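RctB replication initiator protein (Vibrio cholerae, PDB 5UBD) probably binds DNA as the initiator of replication of the second chromosome of the cholera pathogen, its N-terminal domain carrying a helix-turn-helix fold. Local coordinates at residues L20-E25 and T109-F114; V63-L68 and L76-I81; R7-P12 and V99-G104. The protein carries 1 engineered substitution. All blocks are in the same frame, centred on the assembly; numbering follows the deposited sequence.

Contact 1. Residues L20-E25 and T109-F114; sequences LFEVSE and TMLHRF
Glu22 and Arg113 meet across neighbouring parallel strands in a side-on, two-point salt bridge. Arg113 NH2 lies 3.0 Å from Glu22 OE1, which receives it in the guanidinium plane through the syn lone pair. The second point is less regular: Arg113 NE approaches Glu22 OE2 from above the carboxylate plane at 3.0 Å, and the two flat groups are turned 47° apart. Both side chains leave their strands with CG anti to the backbone N (chi1 178° in Glu22, 174° in Arg113), which lays them side by side, pointing the same way.

Leu20 O is gripped twice by one residue, by the backbone N of His112 and by its ring. His112 ND1 reaches that oxygen at 3.0 Å with the acceptor in the ring plane, a bond that fixes the rotation of the imidazole and places a hydrogen on ND1. Leu20 N to Met110 O (2.9 Å) and Glu22 N to His112 O complete the direct pairing; beyond them the strands diverge, and a water links Glu22 O to Phe114 N.

On one face of the sheet Phe21 CD1 packs on His112 CB at 3.7 Å, with Leu85 of helix 78-91 touching both residues; on the other, Leu111 CD1 touches Leu20 CB at 3.8 Å. The chemistry implies an interior strand pair whose buried imidazole has its ND1 hydrogen satisfied by a main-chain carbonyl, while the charged pair is partly exposed.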
loop_
_atom_site.group_PDB
_atom_site.type_symbol
_atom_site.label_atom_id
_atom_site.label_comp_id
_atom_site.label_asym_id
_atom_site.label_seq_id
_atom_site.Cartn_x
_atom_site.Cartn_y
_atom_site.Cartn_z
ATOM N N LEU A 20 -2.250 1.670 -5.377
ATOM C CA LEU A 20 -3.245 0.882 -4.666
ATOM C C LEU A 20 -2.569 -0.167 -3.793
ATOM O O LEU A 20 -1.477 -0.651 -4.100
ATOM C CB LEU A 20 -4.208 0.204 -5.643
ATOM C CG LEU A 20 -5.074 1.153 -6.481
ATOM C CD1 LEU A 20 -5.736 0.406 -7.622
ATOM C CD2 LEU A 20 -6.122 1.814 -5.607
ATOM N N PHE A 21 -3.242 -0.516 -2.698
ATOM C CA PHE A 21 -2.767 -1.520 -1.757
ATOM C C PHE A 21 -3.885 -2.514 -1.497
ATOM O O PHE A 21 -5.018 -2.118 -1.212
ATOM C CB PHE A 21 -2.311 -0.874 -0.449
ATOM C CG PHE A 21 -1.201 0.113 -0.622
ATOM C CD1 PHE A 21 0.122 -0.308 -0.614
ATOM C CD2 PHE A 21 -1.476 1.460 -0.811
ATOM C CE1 PHE A 21 1.152 0.602 -0.783
ATOM C CE2 PHE A 21 -0.455 2.371 -0.984
ATOM C CZ PHE A 21 0.864 1.943 -0.968
ATOM N N GLU A 22 -3.566 -3.799 -1.604
ATOM C CA GLU A 22 -4.551 -4.846 -1.380
ATOM C C GLU A 22 -4.698 -5.112 0.114
ATOM O O GLU A 22 -3.707 -5.358 0.810
ATOM C CB GLU A 22 -4.135 -6.111 -2.129
ATOM C CG GLU A 22 -5.044 -7.306 -1.941
ATOM C CD GLU A 22 -4.606 -8.490 -2.786
ATOM O OE1 GLU A 22 -4.573 -8.354 -4.029
ATOM O OE2 GLU A 22 -4.278 -9.549 -2.209
ATOM N N VAL A 23 -5.937 -5.058 0.604
ATOM C CA VAL A 23 -6.196 -5.221 2.030
ATOM C C VAL A 23 -5.930 -6.660 2.447
ATOM O O VAL A 23 -6.276 -7.612 1.733
ATOM C CB VAL A 23 -7.639 -4.801 2.360
ATOM C CG1 VAL A 23 -7.978 -5.111 3.811
ATOM C CG2 VAL A 23 -7.831 -3.322 2.074
ATOM N N SER A 24 -5.316 -6.826 3.619
ATOM C CA SER A 24 -4.934 -8.139 4.125
ATOM C C SER A 24 -5.112 -8.152 5.634
ATOM O O SER A 24 -4.482 -7.359 6.339
ATOM C CB SER A 24 -3.484 -8.468 3.757
ATOM O OG SER A 24 -3.065 -9.682 4.357
ATOM N N GLU A 25 -5.969 -9.041 6.134
ATOM C CA GLU A 25 -6.099 -9.154 7.581
ATOM C C GLU A 25 -4.842 -9.748 8.196
ATOM O O GLU A 25 -4.449 -9.355 9.299
ATOM C CB GLU A 25 -7.321 -9.991 7.950
ATOM C CG GLU A 25 -8.142 -9.382 9.072
ATOM C CD GLU A 25 -8.917 -10.415 9.853
ATOM O OE1 GLU A 25 -8.278 -11.298 10.465
ATOM O OE2 GLU A 25 -10.167 -10.350 9.850
ATOM N N THR A 109 0.434 3.850 -12.094
ATOM C CA THR A 109 -0.241 3.316 -10.918
ATOM C C THR A 109 -0.139 1.793 -10.885
ATOM O O THR A 109 -0.378 1.123 -11.895
ATOM C CB THR A 109 -1.705 3.754 -10.904
ATOM O OG1 THR A 109 -1.772 5.171 -10.720
ATOM C CG2 THR A 109 -2.466 3.076 -9.769
HETATM N N MSE A 110 0.228 1.251 -9.725
HETATM C CA MSE A 110 0.283 -0.199 -9.529
HETATM C C MSE A 110 -0.456 -0.628 -8.261
HETATM O O MSE A 110 -0.698 0.183 -7.367
HETATM C CB MSE A 110 1.737 -0.681 -9.473
HETATM C CG MSE A 110 2.552 -0.297 -10.696
HETATM SE SE MSE A 110 4.039 -1.493 -11.029
HETATM C CE MSE A 110 3.054 -3.031 -11.681
ATOM N N LEU A 111 -0.821 -1.908 -8.202
ATOM C CA LEU A 111 -1.385 -2.513 -7.004
ATOM C C LEU A 111 -0.278 -3.203 -6.210
ATOM O O LEU A 111 0.612 -3.834 -6.788
ATOM C CB LEU A 111 -2.477 -3.519 -7.377
ATOM C CG LEU A 111 -3.045 -4.371 -6.242
ATOM C CD1 LEU A 111 -3.813 -3.514 -5.244
ATOM C CD2 LEU A 111 -3.926 -5.480 -6.798
ATOM N N HIS A 112 -0.331 -3.076 -4.885
ATOM C CA HIS A 112 0.728 -3.575 -4.014
ATOM C C HIS A 112 0.159 -4.553 -2.998
ATOM O O HIS A 112 -0.773 -4.221 -2.256
ATOM C CB HIS A 112 1.442 -2.424 -3.304
ATOM C CG HIS A 112 2.093 -1.454 -4.243
ATOM N ND1 HIS A 112 1.371 -0.563 -5.009
ATOM C CD2 HIS A 112 3.395 -1.246 -4.548
ATOM C CE1 HIS A 112 2.203 0.157 -5.741
ATOM N NE2 HIS A 112 3.435 -0.237 -5.481
ATOM N N ARG A 113 0.738 -5.747 -2.952
ATOM C CA ARG A 113 0.271 -6.822 -2.092
ATOM C C ARG A 113 1.322 -7.121 -1.033
ATOM O O ARG A 113 2.508 -7.262 -1.355
ATOM C CB ARG A 113 -0.032 -8.075 -2.916
ATOM C CG ARG A 113 -0.397 -9.298 -2.096
ATOM C CD ARG A 113 -0.704 -10.467 -3.014
ATOM N NE ARG A 113 -1.882 -10.195 -3.832
ATOM C CZ ARG A 113 -2.177 -10.831 -4.961
ATOM N NH1 ARG A 113 -1.373 -11.780 -5.424
ATOM N NH2 ARG A 113 -3.273 -10.510 -5.633
ATOM N N PHE A 114 0.885 -7.210 0.222
ATOM C CA PHE A 114 1.793 -7.563 1.307
ATOM C C PHE A 114 2.369 -8.952 1.085
ATOM O O PHE A 114 1.673 -9.870 0.643
ATOM C CB PHE A 114 1.072 -7.516 2.656
ATOM C CG PHE A 114 0.812 -6.128 3.160
ATOM C CD1 PHE A 114 1.784 -5.441 3.867
ATOM C CD2 PHE A 114 -0.407 -5.510 2.930
ATOM C CE1 PHE A 114 1.547 -4.160 4.340
ATOM C CE2 PHE A 114 -0.650 -4.229 3.395
ATOM C CZ PHE A 114 0.326 -3.555 4.105
HETATM O O HOH W 1 -2.026 -7.469 0.551
#

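Contact 2. Residues V63-L68 and L76-I81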
loop_
_atom_site.group_PDB
_atom_site.type_symbol
_atom_site.label_atom_id
_atom_site.label_comp_id
_atom_site.label_asym_id
_atom_site.label_seq_id
_atom_site.Cartn_x
_atom_site.Cartn_y
_atom_site.Cartn_z
ATOM N N VAL A 63 -7.185 -0.002 -0.775
ATOM C CA VAL A 63 -6.921 1.310 -0.194
ATOM C C VAL A 63 -6.002 2.051 -1.153
ATOM O O VAL A 63 -4.997 1.495 -1.607
ATOM C CB VAL A 63 -6.266 1.214 1.201
ATOM C CG1 VAL A 63 -6.025 2.605 1.770
ATOM C CG2 VAL A 63 -7.117 0.392 2.147
ATOM N N SER A 64 -6.338 3.296 -1.468
ATOM C CA SER A 64 -5.547 4.071 -2.410
ATOM C C SER A 64 -4.705 5.102 -1.674
ATOM O O SER A 64 -4.941 5.416 -0.504
ATOM C CB SER A 64 -6.442 4.767 -3.445
ATOM O OG SER A 64 -7.073 5.908 -2.888
ATOM N N THR A 65 -3.706 5.628 -2.387
ATOM C CA THR A 65 -2.839 6.654 -1.815
ATOM C C THR A 65 -3.635 7.883 -1.387
ATOM O O THR A 65 -3.415 8.423 -0.295
ATOM C CB THR A 65 -1.758 7.036 -2.827
ATOM O OG1 THR A 65 -0.831 5.953 -2.960
ATOM C CG2 THR A 65 -1.018 8.290 -2.385
ATOM N N THR A 66 -4.570 8.332 -2.230
ATOM C CA THR A 66 -5.406 9.477 -1.876
ATOM C C THR A 66 -6.188 9.215 -0.596
ATOM O O THR A 66 -6.311 10.102 0.259
ATOM C CB THR A 66 -6.351 9.812 -3.031
ATOM O OG1 THR A 66 -5.585 10.260 -4.154
ATOM C CG2 THR A 66 -7.336 10.905 -2.634
ATOM N N GLU A 67 -6.706 7.993 -0.433
ATOM C CA GLU A 67 -7.377 7.639 0.814
ATOM C C GLU A 67 -6.436 7.770 2.003
ATOM O O GLU A 67 -6.850 8.200 3.085
ATOM C CB GLU A 67 -7.936 6.221 0.728
ATOM C CG GLU A 67 -9.142 6.087 -0.179
ATOM C CD GLU A 67 -9.682 4.670 -0.213
ATOM O OE1 GLU A 67 -9.204 3.864 -1.039
ATOM O OE2 GLU A 67 -10.578 4.361 0.600
ATOM N N LEU A 68 -5.163 7.408 1.822
ATOM C CA LEU A 68 -4.196 7.550 2.906
ATOM C C LEU A 68 -3.930 9.020 3.215
ATOM O O LEU A 68 -3.794 9.400 4.384
ATOM C CB LEU A 68 -2.893 6.831 2.547
ATOM C CG LEU A 68 -2.974 5.320 2.304
ATOM C CD1 LEU A 68 -1.661 4.799 1.738
ATOM C CD2 LEU A 68 -3.322 4.590 3.586
ATOM N N LEU A 76 0.320 13.504 5.748
ATOM C CA LEU A 76 1.060 12.521 4.966
ATOM C C LEU A 76 0.827 12.824 3.491
ATOM O O LEU A 76 -0.259 12.567 2.962
ATOM C CB LEU A 76 0.624 11.102 5.321
ATOM C CG LEU A 76 1.489 9.976 4.753
ATOM C CD1 LEU A 76 2.897 10.059 5.307
ATOM C CD2 LEU A 76 0.867 8.620 5.046
ATOM N N THR A 77 1.845 13.372 2.833
ATOM C CA THR A 77 1.730 13.828 1.458
ATOM C C THR A 77 1.969 12.678 0.482
ATOM O O THR A 77 2.497 11.622 0.838
ATOM C CB THR A 77 2.720 14.960 1.189
ATOM O OG1 THR A 77 4.046 14.424 1.110
ATOM C CG2 THR A 77 2.667 15.986 2.313
ATOM N N ARG A 78 1.577 12.906 -0.774
ATOM C CA ARG A 78 1.755 11.889 -1.805
ATOM C C ARG A 78 3.230 11.591 -2.045
ATOM O O ARG A 78 3.614 10.427 -2.212
ATOM C CB ARG A 78 1.081 12.336 -3.099
ATOM C CG ARG A 78 1.093 11.294 -4.196
ATOM C CD ARG A 78 0.356 11.806 -5.420
ATOM N NE ARG A 78 -1.027 12.154 -5.114
ATOM C CZ ARG A 78 -2.056 11.333 -5.288
ATOM N NH1 ARG A 78 -1.857 10.114 -5.769
ATOM N NH2 ARG A 78 -3.285 11.729 -4.985
ATOM N N ALA A 79 4.072 12.629 -2.075
ATOM C CA ALA A 79 5.504 12.409 -2.249
ATOM C C ALA A 79 6.097 11.640 -1.076
ATOM O O ALA A 79 7.008 10.827 -1.263
ATOM C CB ALA A 79 6.226 13.744 -2.430
ATOM N N ALA A 80 5.599 11.882 0.139
ATOM C CA ALA A 80 6.078 11.121 1.286
ATOM C C ALA A 80 5.646 9.661 1.198
ATOM O O ALA A 80 6.408 8.759 1.572
ATOM C CB ALA A 80 5.579 11.756 2.583
ATOM N N ILE A 81 4.432 9.410 0.704
ATOM C CA ILE A 81 3.964 8.037 0.542
ATOM C C ILE A 81 4.774 7.324 -0.532
ATOM O O ILE A 81 5.218 6.186 -0.346
ATOM C CB ILE A 81 2.457 8.018 0.222
ATOM C CG1 ILE A 81 1.659 8.523 1.422
ATOM C CG2 ILE A 81 2.003 6.618 -0.167
ATOM C CD1 ILE A 81 0.164 8.445 1.241
#
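Thr65 and Arg78, 7.0 Å apart, are the closest pair of CA atoms between the first turns of two successive helices, each opened by a capping residue. Ile81 is the apolar centre: its CD1 rests 3.7 Å from Leu68 CB and 3.8 Å from Thr65 CG2. With CG1 anti to the carbonyl carbon (chi1 -66°), the longer branch of Ile81 is the one that reaches both partners.

Arg78 runs alongside this core and bends at chi3, crossing Thr65 at about a right angle so that the methyl CG2 of Thr65 lies over one guanidinium face. Arg78 NH2 donates to Thr66 OG1 at 2.9 Å, the acceptor tilted 21° from the guanidinium plane. That hydroxyl is also bonded to Asp17 O, so it ties the arginine to the loop before strand 20-22.

Ser64 and Glu67 form a capping box: Glu67 N donates to Ser64 OG at 3.2 Å, and Ser64 N to Glu67 OE1 at 3.0 Å. Thr77 OG1 caps the second helix through Ala80 N. Two short-linked helices packed through their first turns, with helix 42-55 against Leu68 and Leu76, are consistent with the helix-turn-helix family of this domain.

Contact 3. Residues R7-P12 and V99-G104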
loop_
_atom_site.group_PDB
_atom_site.type_symbol
_atom_site.label_atom_id
_atom_site.label_comp_id
_atom_site.label_asym_id
_atom_site.label_seq_id
_atom_site.Cartn_x
_atom_site.Cartn_y
_atom_site.Cartn_z
ATOM N N ARG A 7 -5.057 -7.063 -13.449
ATOM C CA ARG A 7 -6.267 -6.958 -12.633
ATOM C C ARG A 7 -7.075 -5.695 -12.939
ATOM O O ARG A 7 -6.514 -4.629 -13.194
ATOM C CB ARG A 7 -5.912 -6.987 -11.146
ATOM C CG ARG A 7 -7.099 -6.825 -10.203
ATOM C CD ARG A 7 -6.665 -7.057 -8.772
ATOM N NE ARG A 7 -7.783 -6.923 -7.843
ATOM C CZ ARG A 7 -7.990 -5.863 -7.064
ATOM N NH1 ARG A 7 -7.147 -4.841 -7.101
ATOM N NH2 ARG A 7 -9.030 -5.828 -6.241
ATOM N N LEU A 8 -8.398 -5.817 -12.880
ATOM C CA LEU A 8 -9.306 -4.728 -13.209
ATOM C C LEU A 8 -9.788 -4.023 -11.944
ATOM O O LEU A 8 -10.341 -4.662 -11.040
ATOM C CB LEU A 8 -10.501 -5.258 -14.002
ATOM C CG LEU A 8 -11.669 -4.294 -14.197
ATOM C CD1 LEU A 8 -11.318 -3.213 -15.206
ATOM C CD2 LEU A 8 -12.917 -5.057 -14.610
ATOM N N ILE A 9 -9.586 -2.704 -11.889
ATOM C CA ILE A 9 -10.159 -1.868 -10.839
ATOM C C ILE A 9 -11.467 -1.281 -11.345
ATOM O O ILE A 9 -11.538 -0.773 -12.471
ATOM C CB ILE A 9 -9.191 -0.752 -10.420
ATOM C CG1 ILE A 9 -7.838 -1.339 -10.064
ATOM C CG2 ILE A 9 -9.732 -0.003 -9.215
ATOM C CD1 ILE A 9 -7.903 -2.372 -8.969
ATOM N N LYS A 10 -12.497 -1.338 -10.513
ATOM C CA LYS A 10 -13.808 -0.828 -10.870
ATOM C C LYS A 10 -14.043 0.536 -10.229
ATOM O O LYS A 10 -13.360 0.934 -9.282
ATOM C CB LYS A 10 -14.898 -1.820 -10.455
ATOM C CG LYS A 10 -14.830 -3.137 -11.220
ATOM C CD LYS A 10 -15.797 -4.169 -10.672
ATOM C CE LYS A 10 -15.660 -5.493 -11.415
ATOM N NZ LYS A 10 -16.540 -6.547 -10.837
ATOM N N LEU A 11 -15.016 1.258 -10.785
ATOM C CA LEU A 11 -15.394 2.571 -10.287
ATOM C C LEU A 11 -15.812 2.488 -8.819
ATOM O O LEU A 11 -16.238 1.431 -8.346
ATOM C CB LEU A 11 -16.535 3.135 -11.137
ATOM C CG LEU A 11 -16.121 3.684 -12.501
ATOM C CD1 LEU A 11 -17.290 3.665 -13.472
ATOM C CD2 LEU A 11 -15.580 5.095 -12.333
ATOM N N PRO A 12 -15.725 3.605 -8.074
ATOM C CA PRO A 12 -15.364 4.969 -8.483
ATOM C C PRO A 12 -13.866 5.256 -8.519
ATOM O O PRO A 12 -13.480 6.426 -8.574
ATOM C CB PRO A 12 -16.034 5.830 -7.412
ATOM C CG PRO A 12 -15.961 4.986 -6.188
ATOM C CD PRO A 12 -16.118 3.553 -6.654
ATOM N N VAL A 99 -1.964 -3.249 -13.327
ATOM C CA VAL A 99 -3.349 -2.881 -13.085
ATOM C C VAL A 99 -3.949 -2.221 -14.322
ATOM O O VAL A 99 -3.243 -1.685 -15.179
ATOM C CB VAL A 99 -3.465 -1.946 -11.861
ATOM C CG1 VAL A 99 -3.224 -0.492 -12.256
ATOM C CG2 VAL A 99 -4.798 -2.115 -11.202
ATOM N N ARG A 100 -5.277 -2.284 -14.406
ATOM C CA ARG A 100 -6.049 -1.626 -15.450
ATOM C C ARG A 100 -7.358 -1.136 -14.851
ATOM O O ARG A 100 -8.062 -1.900 -14.185
ATOM C CB ARG A 100 -6.325 -2.575 -16.624
ATOM C CG ARG A 100 -7.575 -2.236 -17.416
ATOM C CD ARG A 100 -7.786 -3.199 -18.571
ATOM N NE ARG A 100 -9.154 -3.143 -19.076
ATOM C CZ ARG A 100 -10.104 -4.009 -18.745
ATOM N NH1 ARG A 100 -9.835 -5.007 -17.914
ATOM N NH2 ARG A 100 -11.321 -3.884 -19.249
ATOM N N PHE A 101 -7.675 0.135 -15.079
ATOM C CA PHE A 101 -8.921 0.714 -14.602
ATOM C C PHE A 101 -9.993 0.634 -15.683
ATOM O O PHE A 101 -9.700 0.683 -16.880
ATOM C CB PHE A 101 -8.719 2.174 -14.191
ATOM C CG PHE A 101 -7.761 2.360 -13.050
ATOM C CD1 PHE A 101 -6.397 2.466 -13.282
ATOM C CD2 PHE A 101 -8.223 2.441 -11.746
ATOM C CE1 PHE A 101 -5.512 2.640 -12.233
ATOM C CE2 PHE A 101 -7.342 2.615 -10.691
ATOM C CZ PHE A 101 -5.985 2.714 -10.935
ATOM N N GLU A 102 -11.250 0.505 -15.248
ATOM C CA GLU A 102 -12.361 0.587 -16.186
ATOM C C GLU A 102 -12.664 2.022 -16.586
ATOM O O GLU A 102 -13.345 2.243 -17.593
ATOM C CB GLU A 102 -13.618 -0.068 -15.600
ATOM C CG GLU A 102 -14.209 0.635 -14.385
ATOM C CD GLU A 102 -15.597 0.117 -14.035
ATOM O OE1 GLU A 102 -16.207 -0.566 -14.886
ATOM O OE2 GLU A 102 -16.081 0.389 -12.912
ATOM N N GLU A 103 -12.166 2.995 -15.826
ATOM C CA GLU A 103 -12.321 4.414 -16.131
ATOM C C GLU A 103 -10.936 5.046 -16.140
ATOM O O GLU A 103 -10.309 5.187 -15.085
ATOM C CB GLU A 103 -13.230 5.099 -15.109
ATOM C CG GLU A 103 -13.276 6.614 -15.227
ATOM C CD GLU A 103 -13.912 7.082 -16.527
ATOM O OE1 GLU A 103 -14.855 6.416 -17.007
ATOM O OE2 GLU A 103 -13.464 8.113 -17.071
ATOM N N GLY A 104 -10.453 5.415 -17.327
ATOM C CA GLY A 104 -9.158 6.053 -17.451
ATOM C C GLY A 104 -8.016 5.076 -17.661
ATOM O O GLY A 104 -8.179 3.851 -17.689
HETATM O O HOH W 2 -11.973 2.640 -12.582
HETATM O O HOH W 3 -17.458 -0.140 -9.835
#
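Ile9 and Arg100 share the central one of three backbone hydrogen bonds that join these short parallel strands, Ile9 N to Arg100 O at 2.9 Å. Arg7 O receives Arg100 N before it, and Ile9 O receives Glu102 N after it at 3.1 Å.

The polar side-chain contact comes from Glu102, which takes over where the strand pairing ends. Its CG stands between the backbone N and the carbonyl carbon (chi1 66°), and from there the extended chain carries the carboxylate across to Leu11. Glu102 OE2 is modelled as accepting from Leu11 N, but at a separation too short for an ordinary N-H...O bond, so the detail is doubtful. A water accepts from Glu103 N and donates weakly to Ile9 O, adding a looser link between the two segments.

Apolar contacts divide between the two faces. On the buried one, Ile9 CB meets Phe101 CD2 at 3.6 Å, and Leu20 backs both residues; Ile9 CG1 and Val99 CG2 are modelled closer than usual, a detail to be treated with caution. On the other, Leu8 CD1 lies 3.5 Å above one face of the Arg100 guanidinium, offset toward its rim. Farther along, Leu11 CD2 touches Glu103 CB at 3.6 Å. The chemistry implies an edge pairing held chiefly by main-chain bonds, with a carboxylate perhaps taking the place of a carbonyl where the strands part.

In the fold
Contact 1 lies near the middle of the chain, contact 2 is a buried helix junction, and contact 3 is a surface pairing, its centre about 17 Å from the centre of the chain. Contacts 1 and 3 both join parallel strands of one mixed sheet, at its interior and at its outer edge, and they meet where 111-114 of contact 1 runs antiparallel beside 94-101 of contact 3; Leu20 CD1 packs on Ile9 CG1 at 3.7 Å. Contact 2 joins the sheet through 62-64, the neighbour of 20-22, and Phe21 reaches Leu68. Side-chain charges pair with each other in contact 1, whereas across contact 2 Arg78 turns to a hydroxyl, and in contact 3 Glu102 apparently turns to a backbone N.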